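Phenolphthiocerol/phthiocerol polyketide synthase subunit C (Mycobacterium tuberculosis H37Rv, PDB 8QZI) probably extends and carries acyl chains in phthiocerol and phenolphthiocerol synthesis as part of a type I polyketide synthase, its carrier domain holding them on phosphopantetheine. Local coordinates at residues F[76-81]-F[112-117]; F[90-95]-F[105-110]. One frame throughout, in Å; residues are numbered along the deposited sequence.

Contact 1: residues F[76-81]-F[112-117]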
loop_
_atom_site.group_PDB
_atom_site.type_symbol
_atom_site.label_atom_id
_atom_site.label_comp_id
_atom_site.label_asym_id
_atom_site.label_seq_id
_atom_site.Cartn_x
_atom_site.Cartn_y
_atom_site.Cartn_z
ATOM N N ARG F 76 7.274 10.227 -16.836
ATOM C CA ARG F 76 7.122 8.796 -16.577
ATOM C C ARG F 76 6.434 8.570 -15.237
ATOM O O ARG F 76 6.960 9.006 -14.197
ATOM C CB ARG F 76 8.488 8.100 -16.597
ATOM C CG ARG F 76 8.464 6.615 -16.244
ATOM C CD ARG F 76 8.847 5.739 -17.438
ATOM N NE ARG F 76 9.501 4.498 -17.019
ATOM C CZ ARG F 76 10.820 4.330 -16.960
ATOM N NH1 ARG F 76 11.633 5.321 -17.300
ATOM N NH2 ARG F 76 11.329 3.175 -16.559
ATOM N N PRO F 77 5.277 7.904 -15.192
ATOM C CA PRO F 77 4.653 7.605 -13.895
ATOM C C PRO F 77 5.543 6.692 -13.063
ATOM O O PRO F 77 5.969 5.628 -13.518
ATOM C CB PRO F 77 3.334 6.923 -14.282
ATOM C CG PRO F 77 3.068 7.374 -15.694
ATOM C CD PRO F 77 4.425 7.495 -16.324
ATOM N N LEU F 78 5.828 7.119 -11.837
ATOM C CA LEU F 78 6.781 6.397 -11.004
ATOM C C LEU F 78 6.159 5.217 -10.264
ATOM O O LEU F 78 6.868 4.531 -9.519
ATOM C CB LEU F 78 7.453 7.364 -10.024
ATOM C CG LEU F 78 8.465 8.291 -10.708
ATOM C CD1 LEU F 78 9.651 8.601 -9.806
ATOM C CD2 LEU F 78 8.936 7.667 -12.012
ATOM N N GLU F 79 4.856 4.974 -10.443
ATOM C CA GLU F 79 4.298 3.663 -10.132
ATOM C C GLU F 79 4.952 2.576 -10.976
ATOM O O GLU F 79 5.082 1.429 -10.528
ATOM C CB GLU F 79 2.789 3.676 -10.366
ATOM C CG GLU F 79 2.188 2.298 -10.578
ATOM C CD GLU F 79 0.783 2.350 -11.146
ATOM O OE1 GLU F 79 0.515 3.223 -12.001
ATOM O OE2 GLU F 79 -0.054 1.522 -10.731
ATOM N N THR F 80 5.367 2.921 -12.198
ATOM C CA THR F 80 6.073 2.026 -13.108
ATOM C C THR F 80 7.572 1.940 -12.827
ATOM O O THR F 80 8.246 1.080 -13.405
ATOM C CB THR F 80 5.854 2.491 -14.551
ATOM O OG1 THR F 80 6.734 3.580 -14.831
ATOM C CG2 THR F 80 4.414 2.967 -14.750
ATOM N N LEU F 81 8.104 2.815 -11.971
ATOM C CA LEU F 81 9.501 2.800 -11.551
ATOM C C LEU F 81 9.724 2.012 -10.268
ATOM O O LEU F 81 10.797 2.127 -9.662
ATOM C CB LEU F 81 10.013 4.226 -11.364
ATOM C CG LEU F 81 11.080 4.620 -12.376
ATOM C CD1 LEU F 81 10.497 4.527 -13.770
ATOM C CD2 LEU F 81 11.615 6.015 -12.092
ATOM N N PRO F 112 0.933 13.921 -11.799
ATOM C CA PRO F 112 0.702 13.417 -13.167
ATOM C C PRO F 112 1.655 12.313 -13.570
ATOM O O PRO F 112 1.235 11.312 -14.166
ATOM C CB PRO F 112 0.895 14.669 -14.034
ATOM C CG PRO F 112 0.537 15.779 -13.148
ATOM C CD PRO F 112 1.057 15.390 -11.788
ATOM N N THR F 113 2.933 12.471 -13.249
ATOM C CA THR F 113 3.944 11.507 -13.647
ATOM C C THR F 113 5.058 11.468 -12.617
ATOM O O THR F 113 4.872 10.991 -11.492
ATOM C CB THR F 113 4.514 11.876 -15.017
ATOM O OG1 THR F 113 4.973 13.235 -14.988
ATOM C CG2 THR F 113 3.450 11.717 -16.103
ATOM N N ILE F 114 6.220 11.978 -13.010
ATOM C CA ILE F 114 7.375 12.104 -12.131
ATOM C C ILE F 114 7.646 13.568 -11.799
ATOM O O ILE F 114 7.606 13.965 -10.635
ATOM C CB ILE F 114 8.620 11.422 -12.748
ATOM C CG1 ILE F 114 9.920 12.000 -12.161
ATOM C CG2 ILE F 114 8.584 11.517 -14.265
ATOM C CD1 ILE F 114 10.669 12.954 -13.072
ATOM N N SER F 115 7.898 14.395 -12.817
ATOM C CA SER F 115 8.235 15.800 -12.626
ATOM C C SER F 115 7.106 16.727 -13.044
ATOM O O SER F 115 7.358 17.817 -13.561
ATOM C CB SER F 115 9.502 16.176 -13.388
ATOM O OG SER F 115 9.597 17.585 -13.539
ATOM N N ASP F 116 5.860 16.307 -12.852
ATOM C CA ASP F 116 4.756 17.254 -12.786
ATOM C C ASP F 116 4.311 17.490 -11.345
ATOM O O ASP F 116 3.156 17.849 -11.085
ATOM C CB ASP F 116 3.598 16.813 -13.673
ATOM C CG ASP F 116 3.340 17.797 -14.799
ATOM O OD1 ASP F 116 2.486 18.698 -14.636
ATOM O OD2 ASP F 116 4.031 17.694 -15.834
ATOM N N LEU F 117 5.219 17.249 -10.398
ATOM C CA LEU F 117 5.332 18.079 -9.209
ATOM C C LEU F 117 6.181 19.312 -9.483
ATOM O O LEU F 117 6.745 19.892 -8.550
ATOM C CB LEU F 117 5.915 17.293 -8.034
ATOM C CG LEU F 117 5.348 15.940 -7.601
ATOM C CD1 LEU F 117 6.290 14.837 -8.038
ATOM C CD2 LEU F 117 5.111 15.875 -6.090
#

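Contact 2: residues F[90-95]-F[105-110]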
loop_
_atom_site.group_PDB
_atom_site.type_symbol
_atom_site.label_atom_id
_atom_site.label_comp_id
_atom_site.label_asym_id
_atom_site.label_seq_id
_atom_site.Cartn_x
_atom_site.Cartn_y
_atom_site.Cartn_z
ATOM N N GLU F 90 8.931 7.960 1.822
ATOM C CA GLU F 90 10.303 8.418 1.986
ATOM C C GLU F 90 10.572 9.611 1.090
ATOM O O GLU F 90 11.224 10.573 1.512
ATOM C CB GLU F 90 11.290 7.286 1.688
ATOM C CG GLU F 90 11.228 6.090 2.660
ATOM C CD GLU F 90 12.193 4.976 2.272
ATOM O OE1 GLU F 90 13.347 5.291 1.893
ATOM O OE2 GLU F 90 11.797 3.785 2.329
ATOM N N LEU F 91 10.048 9.586 -0.134
ATOM C CA LEU F 91 10.342 10.658 -1.077
ATOM C C LEU F 91 9.810 11.999 -0.577
ATOM O O LEU F 91 10.548 12.996 -0.541
ATOM C CB LEU F 91 9.765 10.338 -2.456
ATOM C CG LEU F 91 9.788 11.552 -3.390
ATOM C CD1 LEU F 91 11.229 11.955 -3.732
ATOM C CD2 LEU F 91 8.961 11.336 -4.635
ATOM N N ARG F 92 8.529 12.051 -0.198
ATOM C CA ARG F 92 7.896 13.317 0.153
ATOM C C ARG F 92 8.036 13.665 1.629
ATOM O O ARG F 92 7.450 14.660 2.070
ATOM C CB ARG F 92 6.418 13.323 -0.257
ATOM C CG ARG F 92 5.477 12.613 0.686
ATOM C CD ARG F 92 4.696 13.594 1.538
ATOM N NE ARG F 92 5.206 13.638 2.904
ATOM C CZ ARG F 92 4.579 14.226 3.916
ATOM N NH1 ARG F 92 3.410 14.815 3.712
ATOM N NH2 ARG F 92 5.111 14.224 5.133
ATOM N N ASN F 93 8.791 12.877 2.401
ATOM C CA ASN F 93 9.349 13.385 3.649
ATOM C C ASN F 93 10.676 14.100 3.423
ATOM O O ASN F 93 11.000 15.050 4.153
ATOM C CB ASN F 93 9.528 12.251 4.660
ATOM C CG ASN F 93 8.207 11.730 5.168
ATOM O OD1 ASN F 93 7.208 11.733 4.443
ATOM N ND2 ASN F 93 8.185 11.281 6.422
ATOM N N ARG F 94 11.439 13.669 2.414
ATOM C CA ARG F 94 12.635 14.398 2.008
ATOM C C ARG F 94 12.274 15.753 1.401
ATOM O O ARG F 94 12.861 16.780 1.760
ATOM C CB ARG F 94 13.442 13.553 1.018
ATOM N N LEU F 95 11.317 15.771 0.467
ATOM C CA LEU F 95 10.869 17.024 -0.130
ATOM C C LEU F 95 10.506 18.029 0.949
ATOM O O LEU F 95 10.990 19.167 0.944
ATOM C CB LEU F 95 9.658 16.779 -1.040
ATOM C CG LEU F 95 9.525 15.607 -2.022
ATOM C CD1 LEU F 95 8.045 15.311 -2.244
ATOM C CD2 LEU F 95 10.220 15.885 -3.349
ATOM N N VAL F 105 0.289 14.198 2.052
ATOM C CA VAL F 105 0.894 12.877 1.883
ATOM C C VAL F 105 0.313 12.109 0.703
ATOM O O VAL F 105 0.909 11.106 0.280
ATOM C CB VAL F 105 0.746 12.023 3.162
ATOM C CG1 VAL F 105 1.161 12.817 4.399
ATOM C CG2 VAL F 105 -0.679 11.486 3.304
ATOM N N ALA F 106 -0.827 12.538 0.155
ATOM C CA ALA F 106 -1.361 11.892 -1.043
ATOM C C ALA F 106 -0.337 11.916 -2.176
ATOM O O ALA F 106 -0.026 10.877 -2.772
ATOM C CB ALA F 106 -2.663 12.569 -1.470
ATOM N N LEU F 107 0.191 13.101 -2.488
ATOM C CA LEU F 107 1.314 13.256 -3.406
ATOM C C LEU F 107 1.095 12.540 -4.732
ATOM O O LEU F 107 0.191 12.903 -5.493
ATOM C CB LEU F 107 2.598 12.751 -2.755
ATOM C CG LEU F 107 3.855 13.269 -3.438
ATOM C CD1 LEU F 107 3.966 14.764 -3.239
ATOM C CD2 LEU F 107 5.064 12.552 -2.894
ATOM N N VAL F 108 1.917 11.525 -5.021
ATOM C CA VAL F 108 1.859 10.829 -6.304
ATOM C C VAL F 108 0.503 10.188 -6.558
ATOM O O VAL F 108 0.235 9.735 -7.677
ATOM C CB VAL F 108 2.975 9.763 -6.406
ATOM C CG1 VAL F 108 2.428 8.375 -6.058
ATOM C CG2 VAL F 108 3.597 9.770 -7.800
ATOM N N TRP F 109 -0.356 10.117 -5.542
ATOM C CA TRP F 109 -1.749 9.777 -5.794
ATOM C C TRP F 109 -2.325 10.668 -6.885
ATOM O O TRP F 109 -3.126 10.221 -7.716
ATOM C CB TRP F 109 -2.552 9.910 -4.498
ATOM C CG TRP F 109 -3.599 8.853 -4.310
ATOM C CD1 TRP F 109 -3.420 7.500 -4.345
ATOM C CD2 TRP F 109 -4.988 9.067 -4.026
ATOM N NE1 TRP F 109 -4.611 6.860 -4.115
ATOM C CE2 TRP F 109 -5.593 7.798 -3.917
ATOM C CE3 TRP F 109 -5.780 10.210 -3.864
ATOM C CZ2 TRP F 109 -6.951 7.640 -3.649
ATOM C CZ3 TRP F 109 -7.126 10.050 -3.602
ATOM C CH2 TRP F 109 -7.704 8.772 -3.494
ATOM N N ALA F 110 -1.904 11.937 -6.909
ATOM C CA ALA F 110 -2.357 12.901 -7.898
ATOM C C ALA F 110 -1.257 13.414 -8.818
ATOM O O ALA F 110 -1.574 14.079 -9.810
ATOM C CB ALA F 110 -3.021 14.103 -7.207
#

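Contact 1: residues F[76-81]-F[112-117]
Leu78 and Ile114 make the close apolar part of this loop-to-loop contact. Their side chains cross at a slant, with CG of Leu78 3.7 Å from CB of Ile114, while CD1 of Leu78 reaches alongside CG1 of Ile114. Leu78 swings its CG away from its own carbonyl carbon (chi1 -73°), which brings the end of the chain nearer to Ile114 although its CB sets off along the interface rather than into it. Ile62 on helix 52-66 and Ile72 pack against the same leucine, joining the pair to the hydrophobic core. Beside it the backbones come close: the CA atoms of Pro77 and Thr113 lie 4.0 Å apart. Arg76 O sits 3.3 Å from Ile114 N, but at an angle too poor for a hydrogen bond.

The outer side is looser. The exposed ring of Pro77 meets Thr113 distantly, CD to CG2 being 4.3 Å. OG1 of Thr113 instead bonds to the carbonyl oxygen of His74, and a backbone bond between Ser115 and His74 ties the two loops again. Pro77 to Thr80 form a type I turn in which Pro77 O accepts twice, from Thr80 N at 3.1 Å and from Thr80 OG1 at 2.6 Å, the hydroxyl arriving almost in line with the carbonyl (171°). From within the turn, Glu79 forms a salt bridge with a basic side chain on the chain of another protein. The chemistry thus divides the loop 76-81: apolar packing holds its inner face to 112-117, and a carbonyl oxygen accepting two hydrogen bonds shapes the turn that offers a carboxylate to the partner.

Contact 2: residues F[90-95]-F[105-110]
Where the loop after helix 85-98 packs back on that helix in this acyl carrier domain, Leu107 points its side chain at Leu91, Arg92 and Leu95. Leu107 holds CG anti to its backbone N (chi1 -162°), extending the branch toward the helix. Its CD2 meets CD1 of Leu95 tip to tip and lies farther from CD2 of Leu91, a fairly loose trio, though the exact placing of this CD2 is doubtful because the model sets it too close to Arg92. Leu91 and Leu95 also rest on Ile62 and Ile58 of helix 52-66, so the loop residue extends a core shared by two helices.

Arg92 borders this patch and adds its aliphatic stem, which lies against Leu107, and its CD is 3.9 Å from CA of Val105. Bends at chi2 and chi3 then carry the guanidinium past Val105, whose CG1 approaches CZ obliquely at 3.7 Å. The polar end is turned back to the helix: NE donates to OD1 of Asn93 at 3.2 Å, with an N-H...O angle of 145°, from a position tilted out of the amide plane. NH2 adds a longer, weak bond to the same oxygen.

The loop also faces another protein chain, where Val105 packs on an aromatic side chain and Trp109 makes a cation-pi contact with a basic one. Within 105-110, backbone bonds from Trp109 N to Ala106 O and from Ala110 N to Leu107 O hold a short 3-10 turn at 108-109. Arg92 therefore works in two ways: its methylenes extend the apolar contact, and its charged group is turned back over the helix toward Asn93.

Overall arrangement
Contact 2 is nested within the loop closed by contact 1: along the chain the order is 76-81, then 90-95 on helix 85-98, then 105-110, then 112-117. The two centres lie about 11 Å apart, and they touch directly where Thr113 O lies 4.1 Å from CG2 of Val108. Helix 52-66 backs both, receiving Leu78 from contact 1 and Leu91 and Leu95 from contact 2. In this small helical carrier domain, contact 1 pins the two connections to each other and contact 2 lays the second one on helix 85-98. Both also border the second protein, and the coenzyme A and manganese ion bound nearby suggest that it is probably an enzyme that transfers phosphopantetheine.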